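PDB 3R4S: botulinum neurotoxin type C1 from Clostridium botulinum, which is a neurotoxin whose receptor-binding part attaches to gangliosides of the nerve-cell surface, its metalloprotease part probably cleaving proteins of synaptic vesicle fusion inside the cell. Local coordinates for residues A[305-310]-A[353-358]; A[319-324]-A[339-344]; A[383-388]-A[406-411]; A[357-362]-A[370-375]. All coordinates share one frame; numbering follows the deposited sequence.

Contact 1: residues A[305-310]-A[353-358]. With SIA (N-acetyl-alpha-neuraminic acid), chain D.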
loop_
_atom_site.group_PDB
_atom_site.type_symbol
_atom_site.label_atom_id
_atom_site.label_comp_id
_atom_site.label_asym_id
_atom_site.label_seq_id
_atom_site.Cartn_x
_atom_site.Cartn_y
_atom_site.Cartn_z
ATOM N N GLY A 305 8.346 13.296 10.996
ATOM C CA GLY A 305 8.811 14.392 11.825
ATOM C C GLY A 305 7.781 14.861 12.838
ATOM O O GLY A 305 8.112 15.607 13.758
ATOM N N ASP A 306 6.527 14.443 12.669
ATOM C CA ASP A 306 5.473 14.794 13.625
ATOM C C ASP A 306 5.797 14.212 15.001
ATOM O O ASP A 306 6.364 13.123 15.096
ATOM C CB ASP A 306 4.101 14.297 13.149
ATOM C CG ASP A 306 3.487 15.198 12.085
ATOM O OD1 ASP A 306 4.168 16.161 11.667
ATOM O OD2 ASP A 306 2.330 14.944 11.662
ATOM N N ILE A 307 5.472 14.964 16.053
ATOM C CA ILE A 307 5.614 14.511 17.434
ATOM C C ILE A 307 4.226 14.082 17.881
ATOM O O ILE A 307 3.244 14.780 17.622
ATOM C CB ILE A 307 6.081 15.646 18.366
ATOM C CG1 ILE A 307 7.311 16.355 17.795
ATOM C CG2 ILE A 307 6.339 15.114 19.791
ATOM C CD1 ILE A 307 8.469 15.447 17.542
ATOM N N LEU A 308 4.134 12.941 18.550
ATOM C CA LEU A 308 2.827 12.365 18.808
ATOM C C LEU A 308 2.873 11.389 19.977
ATOM O O LEU A 308 3.937 11.145 20.554
ATOM C CB LEU A 308 2.295 11.697 17.521
ATOM C CG LEU A 308 3.229 10.700 16.822
ATOM C CD1 LEU A 308 3.285 9.389 17.594
ATOM C CD2 LEU A 308 2.820 10.424 15.373
ATOM N N TYR A 309 1.713 10.851 20.345
ATOM C CA TYR A 309 1.655 9.788 21.345
ATOM C C TYR A 309 0.520 8.853 20.965
ATOM O O TYR A 309 -0.222 9.135 20.025
ATOM C CB TYR A 309 1.468 10.355 22.763
ATOM C CG TYR A 309 0.155 11.085 22.976
ATOM C CD1 TYR A 309 -0.966 10.419 23.462
ATOM C CD2 TYR A 309 0.038 12.442 22.696
ATOM C CE1 TYR A 309 -2.172 11.091 23.673
ATOM C CE2 TYR A 309 -1.159 13.126 22.896
ATOM C CZ TYR A 309 -2.263 12.445 23.384
ATOM O OH TYR A 309 -3.460 13.119 23.572
ATOM N N PHE A 310 0.390 7.738 21.675
ATOM C CA PHE A 310 -0.609 6.730 21.326
ATOM C C PHE A 310 -1.567 6.441 22.487
ATOM O O PHE A 310 -1.127 6.258 23.621
ATOM C CB PHE A 310 0.090 5.424 20.922
ATOM C CG PHE A 310 1.045 5.566 19.756
ATOM C CD1 PHE A 310 0.585 5.488 18.446
ATOM C CD2 PHE A 310 2.407 5.756 19.973
ATOM C CE1 PHE A 310 1.469 5.616 17.365
ATOM C CE2 PHE A 310 3.299 5.871 18.907
ATOM C CZ PHE A 310 2.825 5.809 17.598
ATOM N N ASN A 353 7.387 10.527 28.942
ATOM C CA ASN A 353 7.551 9.111 28.621
ATOM C C ASN A 353 6.496 8.535 27.680
ATOM O O ASN A 353 6.561 7.356 27.326
ATOM C CB ASN A 353 7.733 8.239 29.877
ATOM C CG ASN A 353 6.515 8.240 30.794
ATOM O OD1 ASN A 353 5.419 8.636 30.397
ATOM N ND2 ASN A 353 6.711 7.789 32.037
ATOM N N ILE A 354 5.546 9.352 27.241
ATOM C CA ILE A 354 4.610 8.877 26.212
ATOM C C ILE A 354 4.901 9.463 24.832
ATOM O O ILE A 354 4.229 9.117 23.852
ATOM C CB ILE A 354 3.142 9.193 26.540
ATOM C CG1 ILE A 354 2.859 10.681 26.302
ATOM C CG2 ILE A 354 2.779 8.719 27.963
ATOM C CD1 ILE A 354 1.393 11.029 26.376
ATOM N N ILE A 355 5.906 10.328 24.747
ATOM C CA ILE A 355 6.145 11.096 23.522
ATOM C C ILE A 355 7.023 10.376 22.490
ATOM O O ILE A 355 8.110 9.888 22.814
ATOM C CB ILE A 355 6.725 12.498 23.841
ATOM C CG1 ILE A 355 5.798 13.250 24.805
ATOM C CG2 ILE A 355 6.933 13.309 22.559
ATOM C CD1 ILE A 355 6.324 14.618 25.203
ATOM N N PHE A 356 6.527 10.299 21.256
ATOM C CA PHE A 356 7.266 9.677 20.153
ATOM C C PHE A 356 7.323 10.577 18.912
ATOM O O PHE A 356 6.546 11.544 18.785
ATOM C CB PHE A 356 6.656 8.319 19.790
ATOM C CG PHE A 356 6.756 7.302 20.896
ATOM C CD1 PHE A 356 7.882 6.502 21.014
ATOM C CD2 PHE A 356 5.736 7.169 21.835
ATOM C CE1 PHE A 356 7.994 5.571 22.038
ATOM C CE2 PHE A 356 5.837 6.244 22.860
ATOM C CZ PHE A 356 6.967 5.441 22.967
ATOM N N GLN A 357 8.260 10.268 18.014
ATOM C CA GLN A 357 8.335 10.942 16.710
ATOM C C GLN A 357 8.286 9.889 15.613
ATOM O O GLN A 357 8.970 8.867 15.703
ATOM C CB GLN A 357 9.621 11.757 16.581
ATOM C CG GLN A 357 9.732 12.520 15.244
ATOM C CD GLN A 357 10.962 13.426 15.162
ATOM O OE1 GLN A 357 12.095 12.952 15.190
ATOM N NE2 GLN A 357 10.736 14.734 15.028
ATOM N N ILE A 358 7.473 10.132 14.586
ATOM C CA ILE A 358 7.265 9.152 13.519
ATOM C C ILE A 358 7.989 9.518 12.217
ATOM O O ILE A 358 8.203 10.690 11.930
ATOM C CB ILE A 358 5.760 8.901 13.251
ATOM C CG1 ILE A 358 5.572 7.585 12.499
ATOM C CG2 ILE A 358 5.129 10.097 12.501
ATOM C CD1 ILE A 358 4.162 7.013 12.609
HETATM C C1 SIA D . -6.625 12.076 24.522
HETATM C C2 SIA D . -6.673 13.487 25.064
HETATM C C3 SIA D . -8.040 13.813 25.667
HETATM C C4 SIA D . -8.264 13.206 27.041
HETATM C C5 SIA D . -7.066 13.463 27.935
HETATM C C6 SIA D . -5.813 12.939 27.241
HETATM C C7 SIA D . -4.547 13.084 28.080
HETATM C C8 SIA D . -3.339 12.562 27.305
HETATM C C9 SIA D . -2.120 12.442 28.213
HETATM C C10 SIA D . -7.313 13.127 30.317
HETATM C C11 SIA D . -7.529 12.151 31.445
HETATM N N5 SIA D . -7.274 12.606 29.088
HETATM O O1A SIA D . -5.496 11.532 24.396
HETATM O O1B SIA D . -7.695 11.501 24.206
HETATM O O2 SIA D . -6.415 14.375 23.970
HETATM O O4 SIA D . -9.423 13.794 27.639
HETATM O O6 SIA D . -5.618 13.646 26.015
HETATM O O7 SIA D . -4.334 14.469 28.384
HETATM O O8 SIA D . -3.641 11.284 26.712
HETATM O O9 SIA D . -2.326 11.311 29.064
HETATM O O10 SIA D . -7.176 14.326 30.512
HETATM O O HOH W 1 2.367 7.097 23.569
#
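Gln357 reaches back across the strand pair with its own side chain: NE2 donates to the backbone O of Gly305 at 3.0 Å, from above the carbonyl plane and not on a lone pair. With CG anti to the backbone N (chi1 -178°) and the chain extended, the amide passes CD1 of Ile307 on its way. Around this grip the backbones pair antiparallel. Gly305 N gives a bond to Ile358 O, Ile358 N to Asp306 O, and Leu308 and Phe356 exchange two; beyond them the direct backbone bonds give way to a water, which accepts from Phe310 N and donates to Ile354 O. On one face the CG2 methyls of Ile307 and Ile355 press together at 3.4 Å, tighter than usual for carbons. On the other, Leu308 CD2 meets Ile358 CG2 at 3.7 Å, and Phe356 CD2 comes to the edge of the Phe310 ring, the two ring planes set obliquely at 52°. Tyr309 lies alongside Ile354, whose CD1 touches CG of the ring at 3.6 Å. Its hydroxyl then donates to the carboxylate O1A of the bound sialic acid (OH to O1A, 2.7 Å), which lies in the ring plane at the edge. The arrangement is that of a beta-trefoil domain with a sialic acid pocket, consistent with a ganglioside-binding site.

Contact 2: residues A[319-324]-A[339-344]. With SIA (N-acetyl-alpha-neuraminic acid), chain D.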
loop_
_atom_site.group_PDB
_atom_site.type_symbol
_atom_site.label_atom_id
_atom_site.label_comp_id
_atom_site.label_asym_id
_atom_site.label_seq_id
_atom_site.Cartn_x
_atom_site.Cartn_y
_atom_site.Cartn_z
ATOM N N TYR A 319 -5.782 4.473 28.094
ATOM C CA TYR A 319 -4.379 4.563 28.486
ATOM C C TYR A 319 -3.514 5.272 27.436
ATOM O O TYR A 319 -3.953 5.514 26.317
ATOM C CB TYR A 319 -3.811 3.160 28.672
ATOM C CG TYR A 319 -4.532 2.291 29.679
ATOM C CD1 TYR A 319 -4.091 2.204 30.995
ATOM C CD2 TYR A 319 -5.634 1.534 29.305
ATOM C CE1 TYR A 319 -4.739 1.395 31.917
ATOM C CE2 TYR A 319 -6.288 0.724 30.215
ATOM C CZ TYR A 319 -5.837 0.658 31.521
ATOM O OH TYR A 319 -6.485 -0.147 32.427
ATOM N N ASN A 320 -2.280 5.592 27.817
ATOM C CA ASN A 320 -1.238 5.984 26.877
ATOM C C ASN A 320 -0.228 4.853 26.821
ATOM O O ASN A 320 0.088 4.248 27.848
ATOM C CB ASN A 320 -0.484 7.225 27.367
ATOM C CG ASN A 320 -1.365 8.453 27.481
ATOM O OD1 ASN A 320 -1.310 9.172 28.479
ATOM N ND2 ASN A 320 -2.165 8.713 26.453
ATOM N N LEU A 321 0.306 4.573 25.641
ATOM C CA LEU A 321 1.516 3.773 25.573
ATOM C C LEU A 321 2.611 4.630 26.185
ATOM O O LEU A 321 2.599 5.859 26.044
ATOM C CB LEU A 321 1.860 3.417 24.122
ATOM C CG LEU A 321 1.197 2.180 23.524
ATOM C CD1 LEU A 321 -0.322 2.320 23.486
ATOM C CD2 LEU A 321 1.749 1.920 22.130
ATOM N N PHE A 322 3.548 4.005 26.884
ATOM C CA PHE A 322 4.644 4.766 27.466
ATOM C C PHE A 322 5.883 3.909 27.600
ATOM O O PHE A 322 5.801 2.685 27.691
ATOM C CB PHE A 322 4.255 5.394 28.826
ATOM C CG PHE A 322 4.362 4.444 30.017
ATOM C CD1 PHE A 322 3.505 3.360 30.140
ATOM C CD2 PHE A 322 5.296 4.673 31.021
ATOM C CE1 PHE A 322 3.596 2.496 31.229
ATOM C CE2 PHE A 322 5.392 3.822 32.120
ATOM C CZ PHE A 322 4.544 2.734 32.226
ATOM N N MET A 323 7.039 4.559 27.592
ATOM C CA MET A 323 8.284 3.846 27.781
ATOM C C MET A 323 8.517 3.669 29.274
ATOM O O MET A 323 8.692 4.642 30.004
ATOM C CB MET A 323 9.446 4.602 27.150
ATOM C CG MET A 323 10.713 3.766 27.080
ATOM S SD MET A 323 12.171 4.686 26.554
ATOM C CE MET A 323 12.412 5.812 27.921
ATOM N N LYS A 324 8.494 2.425 29.725
ATOM C CA LYS A 324 8.733 2.131 31.132
ATOM C C LYS A 324 10.199 2.356 31.444
ATOM O O LYS A 324 11.029 2.432 30.540
ATOM C CB LYS A 324 8.417 0.677 31.445
ATOM C CG LYS A 324 6.956 0.292 31.531
ATOM C CD LYS A 324 6.899 -1.130 32.104
ATOM C CE LYS A 324 5.513 -1.729 32.137
ATOM N NZ LYS A 324 5.630 -3.205 32.367
ATOM N N TYR A 339 13.979 -0.930 26.953
ATOM C CA TYR A 339 12.860 -0.643 27.856
ATOM C C TYR A 339 11.550 -1.114 27.257
ATOM O O TYR A 339 11.318 -0.971 26.056
ATOM C CB TYR A 339 12.755 0.849 28.145
ATOM C CG TYR A 339 14.024 1.437 28.687
ATOM C CD1 TYR A 339 14.213 1.585 30.053
ATOM C CD2 TYR A 339 15.045 1.834 27.832
ATOM C CE1 TYR A 339 15.378 2.126 30.556
ATOM C CE2 TYR A 339 16.215 2.375 28.323
ATOM C CZ TYR A 339 16.376 2.519 29.687
ATOM O OH TYR A 339 17.540 3.052 30.187
ATOM N N ALA A 340 10.690 -1.680 28.094
ATOM C CA ALA A 340 9.386 -2.120 27.639
ATOM C C ALA A 340 8.492 -0.918 27.356
ATOM O O ALA A 340 8.592 0.107 28.030
ATOM C CB ALA A 340 8.735 -3.048 28.688
ATOM N N ILE A 341 7.627 -1.048 26.351
ATOM C CA ILE A 341 6.521 -0.116 26.178
ATOM C C ILE A 341 5.288 -0.727 26.830
ATOM O O ILE A 341 4.911 -1.861 26.540
ATOM C CB ILE A 341 6.237 0.188 24.692
ATOM C CG1 ILE A 341 7.440 0.908 24.061
ATOM C CG2 ILE A 341 4.965 1.018 24.564
ATOM C CD1 ILE A 341 7.351 1.103 22.543
ATOM N N GLY A 342 4.681 0.010 27.746
ATOM C CA GLY A 342 3.506 -0.491 28.426
ATOM C C GLY A 342 2.407 0.539 28.400
ATOM O O GLY A 342 2.419 1.450 27.559
ATOM N N LEU A 343 1.441 0.396 29.300
ATOM C CA LEU A 343 0.290 1.289 29.331
ATOM C C LEU A 343 0.130 1.973 30.684
ATOM O O LEU A 343 0.234 1.336 31.731
ATOM C CB LEU A 343 -0.988 0.526 28.976
ATOM C CG LEU A 343 -0.982 -0.224 27.642
ATOM C CD1 LEU A 343 -2.009 -1.345 27.651
ATOM C CD2 LEU A 343 -1.238 0.733 26.486
ATOM N N ARG A 344 -0.127 3.275 30.646
ATOM C CA ARG A 344 -0.346 4.055 31.856
ATOM C C ARG A 344 -1.592 4.916 31.711
ATOM O O ARG A 344 -1.957 5.337 30.611
ATOM C CB ARG A 344 0.853 4.946 32.154
ATOM C CG ARG A 344 1.100 5.986 31.075
ATOM C CD ARG A 344 2.153 6.994 31.496
ATOM N NE ARG A 344 1.708 7.795 32.634
ATOM C CZ ARG A 344 2.418 8.782 33.171
ATOM N NH1 ARG A 344 3.610 9.095 32.672
ATOM N NH2 ARG A 344 1.936 9.463 34.202
HETATM C C1 SIA D . -6.625 12.076 24.522
HETATM C C2 SIA D . -6.673 13.487 25.064
HETATM C C3 SIA D . -8.040 13.813 25.667
HETATM C C4 SIA D . -8.264 13.206 27.041
HETATM C C5 SIA D . -7.066 13.463 27.935
HETATM C C6 SIA D . -5.813 12.939 27.241
HETATM C C7 SIA D . -4.547 13.084 28.080
HETATM C C8 SIA D . -3.339 12.562 27.305
HETATM C C9 SIA D . -2.120 12.442 28.213
HETATM C C10 SIA D . -7.313 13.127 30.317
HETATM C C11 SIA D . -7.529 12.151 31.445
HETATM N N5 SIA D . -7.274 12.606 29.088
HETATM O O1A SIA D . -5.496 11.532 24.396
HETATM O O1B SIA D . -7.695 11.501 24.206
HETATM O O2 SIA D . -6.415 14.375 23.970
HETATM O O4 SIA D . -9.423 13.794 27.639
HETATM O O6 SIA D . -5.618 13.646 26.015
HETATM O O7 SIA D . -4.334 14.469 28.384
HETATM O O8 SIA D . -3.641 11.284 26.712
HETATM O O9 SIA D . -2.326 11.311 29.064
HETATM O O10 SIA D . -7.176 14.326 30.512
#
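In the beta-trefoil receptor-binding domain, strands 317-323 and 338-345 pair antiparallel, and Asn320 on the first of them contributes to a sialic acid site. Its amide faces the glycerol tail of the sugar: ND2 donates to O8 at 3.0 Å, nearly straight at 169°, while OD1 faces O9 at a separation too short to be trusted, so a second bond there is doubtful. Two-way backbone bonds join Asn320 with Arg344 and Phe322 with Gly342, and Lys324 N adds one to Ala340 O. On the face of Leu321 and Leu343 these two side chains run side by side, CD1 to CD2 3.5 Å. Farther along, Met323 sets its sulfur obliquely beside the Tyr339 ring, a Met-aromatic contact. On the Asn320 face, Phe322 CG sits between the backbone N and the carbonyl carbon (chi1 82°), swinging the ring toward the second strand, where Arg344 crosses it. NH1 of the guanidinium is hydrogen-bonded to Asn353 OD1, and any cation-pi attraction is weak; the closer touch is aliphatic, with Arg344 CB over one ring face, 4.0 Å from the Phe322 centroid.

Contact 3: residues A[383-388]-A[406-411]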
loop_
_atom_site.group_PDB
_atom_site.type_symbol
_atom_site.label_atom_id
_atom_site.label_comp_id
_atom_site.label_asym_id
_atom_site.label_seq_id
_atom_site.Cartn_x
_atom_site.Cartn_y
_atom_site.Cartn_z
ATOM N N GLY A 383 15.818 7.093 21.164
ATOM C CA GLY A 383 15.672 5.673 20.912
ATOM C C GLY A 383 14.717 5.324 19.791
ATOM O O GLY A 383 14.042 6.191 19.228
ATOM N N ILE A 384 14.657 4.035 19.470
ATOM C CA ILE A 384 13.797 3.553 18.392
ATOM C C ILE A 384 12.919 2.423 18.917
ATOM O O ILE A 384 13.363 1.617 19.735
ATOM C CB ILE A 384 14.640 3.054 17.178
ATOM C CG1 ILE A 384 13.778 2.909 15.921
ATOM C CG2 ILE A 384 15.379 1.743 17.513
ATOM C CD1 ILE A 384 14.585 2.599 14.669
ATOM N N CYS A 385 11.677 2.364 18.449
ATOM C CA CYS A 385 10.754 1.300 18.857
ATOM C C CYS A 385 11.034 -0.001 18.130
ATOM O O CYS A 385 11.139 -0.033 16.904
ATOM C CB CYS A 385 9.299 1.723 18.625
ATOM S SG CYS A 385 8.805 3.066 19.719
ATOM N N SER A 386 11.145 -1.075 18.898
ATOM C CA SER A 386 11.409 -2.393 18.351
ATOM C C SER A 386 10.499 -3.399 19.062
ATOM O O SER A 386 9.504 -3.019 19.672
ATOM C CB SER A 386 12.889 -2.748 18.545
ATOM O OG SER A 386 13.221 -3.930 17.841
ATOM N N ILE A 387 10.855 -4.672 18.990
ATOM C CA ILE A 387 10.040 -5.741 19.536
ATOM C C ILE A 387 10.983 -6.881 19.923
ATOM O O ILE A 387 12.023 -7.075 19.288
ATOM C CB ILE A 387 9.013 -6.224 18.492
ATOM C CG1 ILE A 387 8.019 -7.205 19.108
ATOM C CG2 ILE A 387 9.715 -6.847 17.271
ATOM C CD1 ILE A 387 6.823 -7.511 18.202
ATOM N N GLY A 388 10.641 -7.619 20.975
ATOM C CA GLY A 388 11.438 -8.769 21.367
ATOM C C GLY A 388 10.819 -9.609 22.476
ATOM O O GLY A 388 9.757 -9.279 23.021
ATOM N N PRO A 406 6.452 -4.947 22.861
ATOM C CA PRO A 406 7.085 -3.815 22.182
ATOM C C PRO A 406 8.123 -3.191 23.095
ATOM O O PRO A 406 7.964 -3.193 24.327
ATOM C CB PRO A 406 5.914 -2.850 21.947
ATOM C CG PRO A 406 4.993 -3.103 23.092
ATOM C CD PRO A 406 5.113 -4.603 23.382
ATOM N N THR A 407 9.196 -2.678 22.506
ATOM C CA THR A 407 10.278 -2.085 23.291
ATOM C C THR A 407 10.780 -0.792 22.675
ATOM O O THR A 407 10.490 -0.482 21.505
ATOM C CB THR A 407 11.508 -3.015 23.361
ATOM O OG1 THR A 407 12.008 -3.240 22.033
ATOM C CG2 THR A 407 11.156 -4.359 24.016
ATOM N N VAL A 408 11.539 -0.048 23.476
ATOM C CA VAL A 408 12.370 1.047 22.992
ATOM C C VAL A 408 13.820 0.664 23.249
ATOM O O VAL A 408 14.174 0.266 24.357
ATOM C CB VAL A 408 12.079 2.372 23.722
ATOM C CG1 VAL A 408 13.060 3.465 23.271
ATOM C CG2 VAL A 408 10.622 2.808 23.493
ATOM N N LYS A 409 14.643 0.749 22.213
ATOM C CA LYS A 409 16.082 0.592 22.338
ATOM C C LYS A 409 16.694 1.987 22.350
ATOM O O LYS A 409 16.593 2.722 21.366
ATOM C CB LYS A 409 16.624 -0.200 21.143
ATOM C CG LYS A 409 18.146 -0.215 21.013
ATOM C CD LYS A 409 18.798 -0.730 22.281
ATOM C CE LYS A 409 20.263 -1.108 22.054
ATOM N NZ LYS A 409 21.072 0.066 21.648
ATOM N N GLN A 410 17.306 2.364 23.467
ATOM C CA GLN A 410 18.027 3.630 23.543
ATOM C C GLN A 410 19.533 3.385 23.376
ATOM O O GLN A 410 19.936 2.474 22.638
ATOM C CB GLN A 410 17.677 4.395 24.829
ATOM C CG GLN A 410 16.181 4.712 24.937
ATOM C CD GLN A 410 15.854 5.783 25.963
ATOM O OE1 GLN A 410 16.351 5.763 27.089
ATOM N NE2 GLN A 410 15.000 6.715 25.580
ATOM N N GLY A 411 20.369 4.177 24.037
ATOM C CA GLY A 411 21.800 4.105 23.764
ATOM C C GLY A 411 22.014 4.407 22.284
ATOM O O GLY A 411 21.289 5.221 21.708
HETATM O O HOH W 2 13.799 -5.458 21.557
#
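Gly383, with no side chain, lets its CA come to 3.1 Å from Lys409 O and lie beside Val408 CG1. At Ile384 the backbone exchanges two bonds with Lys409: N donates to Lys409 O at 3.0 Å, and O accepts from Lys409 N. The lysine side chain leads away, bending until NZ donates to the O of its own neighbour Gln410. Cys385 turns to the face it shares with Val408; SG lies beside the backbone N (chi1 -67°) and meets Val408 CG2 at 4.2 Å, a loose apolar touch, while Cys385 CA points a C-H at Thr407 O. This is the hairpin of strands 381-392 and 401-409 in the C-terminal beta-trefoil domain, and strand 338-345 packs on the same cysteine and valine through Ile341. Ser386 follows with a second pair of backbone bonds. Its N donates to Thr407 O at 2.8 Å and its O accepts from Thr407 N, both donors standing above the carbonyl plane, by 51° at Ser386 O. OG of Ser386 is bonded to Ser421, and its CB packs against Thr407 OG1 at 3.6 Å. Ile387 pairs with Pro406 without backbone bonds between them. A water bound to Thr407 OG1 at 2.9 Å makes a weak bond to Ile387 O. Gly388 ends the segment near the Thr407 methyl, CG2 lying 4.5 Å from Gly388 N.

Contact 4: residues A[357-362]-A[370-375]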
loop_
_atom_site.group_PDB
_atom_site.type_symbol
_atom_site.label_atom_id
_atom_site.label_comp_id
_atom_site.label_asym_id
_atom_site.label_seq_id
_atom_site.Cartn_x
_atom_site.Cartn_y
_atom_site.Cartn_z
ATOM N N GLN A 357 8.260 10.268 18.014
ATOM C CA GLN A 357 8.335 10.942 16.710
ATOM C C GLN A 357 8.286 9.889 15.613
ATOM O O GLN A 357 8.970 8.867 15.703
ATOM C CB GLN A 357 9.621 11.757 16.581
ATOM C CG GLN A 357 9.732 12.520 15.244
ATOM C CD GLN A 357 10.962 13.426 15.162
ATOM O OE1 GLN A 357 12.095 12.952 15.190
ATOM N NE2 GLN A 357 10.736 14.734 15.028
ATOM N N ILE A 358 7.473 10.132 14.586
ATOM C CA ILE A 358 7.265 9.152 13.519
ATOM C C ILE A 358 7.989 9.518 12.217
ATOM O O ILE A 358 8.203 10.690 11.930
ATOM C CB ILE A 358 5.760 8.901 13.251
ATOM C CG1 ILE A 358 5.572 7.585 12.499
ATOM C CG2 ILE A 358 5.129 10.097 12.501
ATOM C CD1 ILE A 358 4.162 7.013 12.609
ATOM N N GLN A 359 8.388 8.495 11.461
ATOM C CA GLN A 359 8.953 8.670 10.124
ATOM C C GLN A 359 8.387 7.566 9.241
ATOM O O GLN A 359 8.215 6.435 9.703
ATOM C CB GLN A 359 10.487 8.562 10.145
ATOM C CG GLN A 359 11.192 9.618 11.017
ATOM C CD GLN A 359 11.120 11.010 10.409
ATOM O OE1 GLN A 359 10.661 11.168 9.288
ATOM N NE2 GLN A 359 11.576 12.021 11.146
ATOM N N PRO A 360 8.093 7.886 7.970
ATOM C CA PRO A 360 7.577 6.876 7.044
ATOM C C PRO A 360 8.662 5.860 6.740
ATOM O O PRO A 360 9.834 6.216 6.769
ATOM C CB PRO A 360 7.255 7.688 5.773
ATOM C CG PRO A 360 8.194 8.852 5.833
ATOM C CD PRO A 360 8.306 9.189 7.309
ATOM N N MET A 361 8.277 4.616 6.480
ATOM C CA MET A 361 9.231 3.569 6.123
ATOM C C MET A 361 8.531 2.631 5.169
ATOM O O MET A 361 7.903 1.650 5.572
ATOM C CB MET A 361 9.727 2.821 7.358
ATOM C CG MET A 361 10.664 1.636 7.056
ATOM S SD MET A 361 12.051 2.033 5.963
ATOM C CE MET A 361 12.908 3.292 6.880
ATOM N N ASN A 362 8.594 2.976 3.894
ATOM C CA ASN A 362 7.893 2.232 2.874
ATOM C C ASN A 362 8.878 1.440 2.051
ATOM O O ASN A 362 10.035 1.835 1.896
ATOM C CB ASN A 362 7.153 3.193 1.943
ATOM C CG ASN A 362 6.165 4.062 2.677
ATOM O OD1 ASN A 362 6.097 5.275 2.453
ATOM N ND2 ASN A 362 5.400 3.456 3.570
ATOM N N GLN A 370 8.801 4.009 11.130
ATOM C CA GLN A 370 9.701 3.842 12.248
ATOM C C GLN A 370 9.281 4.865 13.283
ATOM O O GLN A 370 8.842 5.973 12.938
ATOM C CB GLN A 370 11.155 4.031 11.836
ATOM C CG GLN A 370 11.696 2.881 10.990
ATOM C CD GLN A 370 13.178 3.020 10.714
ATOM O OE1 GLN A 370 13.622 4.055 10.247
ATOM N NE2 GLN A 370 13.954 1.979 11.023
ATOM N N ILE A 371 9.375 4.477 14.549
ATOM C CA ILE A 371 8.854 5.305 15.626
ATOM C C ILE A 371 9.933 5.479 16.673
ATOM O O ILE A 371 10.465 4.506 17.215
ATOM C CB ILE A 371 7.585 4.688 16.223
ATOM C CG1 ILE A 371 6.568 4.418 15.110
ATOM C CG2 ILE A 371 6.989 5.609 17.301
ATOM C CD1 ILE A 371 5.401 3.524 15.539
ATOM N N PHE A 372 10.279 6.731 16.918
ATOM C CA PHE A 372 11.422 7.059 17.731
ATOM C C PHE A 372 10.953 7.707 19.023
ATOM O O PHE A 372 10.034 8.530 19.008
ATOM C CB PHE A 372 12.325 8.037 16.979
ATOM C CG PHE A 372 12.917 7.466 15.717
ATOM C CD1 PHE A 372 14.172 6.865 15.733
ATOM C CD2 PHE A 372 12.210 7.506 14.524
ATOM C CE1 PHE A 372 14.718 6.331 14.576
ATOM C CE2 PHE A 372 12.749 6.979 13.354
ATOM C CZ PHE A 372 14.005 6.394 13.377
ATOM N N LYS A 373 11.591 7.337 20.131
ATOM C CA LYS A 373 11.335 7.982 21.418
ATOM C C LYS A 373 11.857 9.409 21.384
ATOM O O LYS A 373 13.004 9.651 21.004
ATOM C CB LYS A 373 11.994 7.213 22.559
ATOM C CG LYS A 373 11.628 7.782 23.937
ATOM C CD LYS A 373 10.157 7.491 24.288
ATOM C CE LYS A 373 9.712 8.261 25.540
ATOM N NZ LYS A 373 9.527 9.720 25.250
ATOM N N SER A 374 11.010 10.355 21.775
ATOM C CA SER A 374 11.297 11.764 21.571
ATOM C C SER A 374 10.930 12.584 22.795
ATOM O O SER A 374 10.105 12.159 23.592
ATOM C CB SER A 374 10.476 12.262 20.378
ATOM O OG SER A 374 10.657 13.648 20.142
ATOM N N ASN A 375 11.531 13.766 22.934
ATOM C CA ASN A 375 11.036 14.744 23.899
ATOM C C ASN A 375 9.982 15.648 23.231
ATOM O O ASN A 375 9.666 15.472 22.048
ATOM C CB ASN A 375 12.179 15.556 24.538
ATOM C CG ASN A 375 12.873 16.484 23.547
ATOM O OD1 ASN A 375 12.879 16.237 22.339
ATOM N ND2 ASN A 375 13.459 17.560 24.058
#
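Backbone bonds carry most of the polar contact between Gln357 and Phe372 and between Gln359 and Gln370, each pair exchanging two in antiparallel register. Gln357 N donates to Phe372 O at 2.7 Å, and the return bond from Phe372 N is nearly straight at 172°; both lie in the carbonyl planes. The Gln359 and Gln370 pair is slightly longer, with Gln359 N 3.0 Å from Gln370 O. Between them Ile358 and Ile371 form a non-hydrogen-bonded pair, where the CA hydrogens of Ile371 and Ile358 face Gln357 O and Gln370 O.

Apolar and mixed contacts follow the two faces. On one, Ile358 CG1 meets Ile371 CG1 at 4.2 Å. On the other, Gln357 O lies in plane at the edge of the Phe372 ring, and Gln359 crosses that ring at about a right angle, its CG 3.9 Å from Phe372 CE2; the bend at chi2 (-71°) carries the amide away. Met361 folds back through bends at chi2 and chi3 and lays its CE methyl beside Gln370 OE1, 3.5 Å away. The other end of that amide, NE2, is bonded to Thr422 and Leu417. Ser374 CB rests against Gln357 CB at 3.9 Å.

The two strands make a beta hairpin of the trefoil, with strand 307-314 pairing along the outer side of 356-362 and strand 381-392 along that of 367-374.

How the contacts relate
Following the chain, 305-310 leads into 319-324, which pairs with 339-344 as contact 2; this loop is nested inside the larger one that contact 1 closes when 353-358 returns to 305-310. Gln357 and Ile358 belong to both contact 1 and contact 4, so the hairpin of contact 4 starts where contact 1 ends. Contact 3, a second hairpin, comes later in series. Bonds from Gly383 and Cys385 to Lys373 and Ile371 join it to contact 4, and Tyr339 and Ile341 bond with Val408 and Pro406 to join it to contact 2. Asn353 links contacts 1 and 2, which share the sialic acid. All four lie in one sheet of the C-terminal domain.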